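Local coordinates for uncharacterized protein (Parabacteroides merdae ATCC 43184, PDB 5BMT) that is of unknown function but has an immunoglobulin-like fold and probably an OB domain of a lipoprotein family, at residues S190-K193 with G194-S197. Numbering follows the deposited sequence. Where two conformers were deposited one is given.
Sequences SMLK and GKES. With SO4 (sulfate ion), chain D.
Ser197 closes a forked hydrogen bond on Lys193 O, which receives both the backbone N of Ser197 and, at 2.8 Å, its hydroxyl OG. The two donors arrive from opposite faces of the carbonyl plane. With chi1 at 66°, OG lies between the backbone N and the carbonyl carbon, which lets it point back along the helix to the carbonyl four residues earlier. Three further i to i+4 bonds complete this part of helix 186-198, the shortest from Glu196 N to Leu192 O at 2.8 Å.

On the solvent side a sulfate ion, probably from the crystallisation liquor, sits between two residues one turn apart. Ser190 OG lies 2.8 Å from sulfate O1, but its proton may go instead to Gly186 O. Lys193, with CG anti to the backbone N (chi1 170°) and the chain extended beyond, offers a weak bond from NZ to sulfate O2 at 3.3 Å; its stronger partner is Glu236, in a salt bridge. With an alanine here, the Glu236 carboxylate would probably lose this charged mate and the sulfate its weak second hold.

Along another face, the selenomethionine Met191 and Lys195 run side by side in the same direction, Met191 CG meeting Lys195 CE at 3.8 Å. Leu192 turns inward onto Tyr157 and Val204, and buried Glu196 bonds Tyr157 and forms a salt bridge with Arg155. The helix is thus amphipathic, held to strand 153-167 by the carboxylate of the buried Glu196 and to both that strand and strand 203-214 by side-chain packing, while its outer face can hold an anion.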
loop_
_atom_site.group_PDB
_atom_site.type_symbol
_atom_site.label_atom_id
_atom_site.label_comp_id
_atom_site.label_asym_id
_atom_site.label_seq_id
_atom_site.Cartn_x
_atom_site.Cartn_y
_atom_site.Cartn_z
ATOM N N SER A 190 8.097 -12.979 0.086
ATOM C CA SER A 190 8.857 -14.223 0.174
ATOM C C SER A 190 8.785 -14.994 -1.129
ATOM O O SER A 190 9.817 -15.516 -1.581
ATOM C CB SER A 190 8.352 -15.089 1.324
ATOM O OG SER A 190 8.519 -14.391 2.546
HETATM N N MSE A 191 7.590 -15.038 -1.766
HETATM C CA MSE A 191 7.449 -15.786 -2.997
HETATM C C MSE A 191 8.226 -15.128 -4.134
HETATM O O MSE A 191 8.960 -15.842 -4.837
HETATM C CB MSE A 191 5.976 -15.937 -3.362
HETATM C CG MSE A 191 5.756 -16.810 -4.591
HETATM SE SE MSE A 191 3.887 -16.883 -5.048
HETATM C CE MSE A 191 3.696 -15.119 -5.593
ATOM N N LEU A 192 8.053 -13.818 -4.345
ATOM C CA LEU A 192 8.753 -13.153 -5.454
ATOM C C LEU A 192 10.247 -13.049 -5.196
ATOM O O LEU A 192 11.015 -13.118 -6.160
ATOM C CB LEU A 192 8.145 -11.793 -5.792
ATOM C CG LEU A 192 6.648 -11.862 -6.184
ATOM C CD1 LEU A 192 6.111 -10.483 -6.552
ATOM C CD2 LEU A 192 6.428 -12.815 -7.351
ATOM N N LYS A 193 10.687 -12.942 -3.931
ATOM C CA LYS A 193 12.120 -12.950 -3.642
ATOM C C LYS A 193 12.727 -14.287 -4.079
ATOM O O LYS A 193 13.817 -14.305 -4.658
ATOM C CB LYS A 193 12.392 -12.698 -2.156
ATOM C CG LYS A 193 13.844 -12.931 -1.732
ATOM C CD LYS A 193 14.021 -12.628 -0.263
ATOM C CE LYS A 193 15.394 -13.025 0.226
ATOM N NZ LYS A 193 15.448 -13.072 1.715
ATOM N N GLY A 194 12.028 -15.387 -3.789
ATOM C CA GLY A 194 12.498 -16.718 -4.146
ATOM C C GLY A 194 12.623 -16.874 -5.648
ATOM O O GLY A 194 13.672 -17.314 -6.133
ATOM N N LYS A 195 11.586 -16.440 -6.408
ATOM C CA LYS A 195 11.586 -16.540 -7.876
ATOM C C LYS A 195 12.634 -15.614 -8.519
ATOM O O LYS A 195 13.366 -16.037 -9.409
ATOM C CB LYS A 195 10.194 -16.183 -8.448
ATOM C CG LYS A 195 9.087 -17.168 -8.088
ATOM C CD LYS A 195 7.736 -16.693 -8.611
ATOM C CE LYS A 195 6.590 -17.601 -8.211
ATOM N NZ LYS A 195 6.467 -18.786 -9.091
ATOM N N GLU A 196 12.696 -14.351 -8.071
ATOM C CA GLU A 196 13.600 -13.399 -8.702
ATOM C C GLU A 196 15.063 -13.606 -8.295
ATOM O O GLU A 196 15.935 -13.428 -9.165
ATOM C CB GLU A 196 13.138 -11.957 -8.470
ATOM C CG GLU A 196 11.861 -11.651 -9.258
ATOM C CD GLU A 196 11.949 -12.077 -10.715
ATOM O OE1 GLU A 196 12.810 -11.525 -11.436
ATOM O OE2 GLU A 196 11.278 -13.067 -11.095
ATOM N N SER A 197 15.357 -14.041 -7.047
ATOM C CA SER A 197 16.761 -14.321 -6.690
ATOM C C SER A 197 17.270 -15.530 -7.506
ATOM O O SER A 197 18.414 -15.515 -7.993
ATOM C CB SER A 197 16.914 -14.556 -5.188
ATOM O OG SER A 197 16.234 -15.739 -4.799
HETATM S S SO4 D . 11.728 -13.883 3.737
HETATM O O1 SO4 D . 10.533 -13.131 4.108
HETATM O O2 SO4 D . 12.896 -13.002 3.801
HETATM O O3 SO4 D . 11.901 -15.000 4.668
HETATM O O4 SO4 D . 11.589 -14.405 2.378
#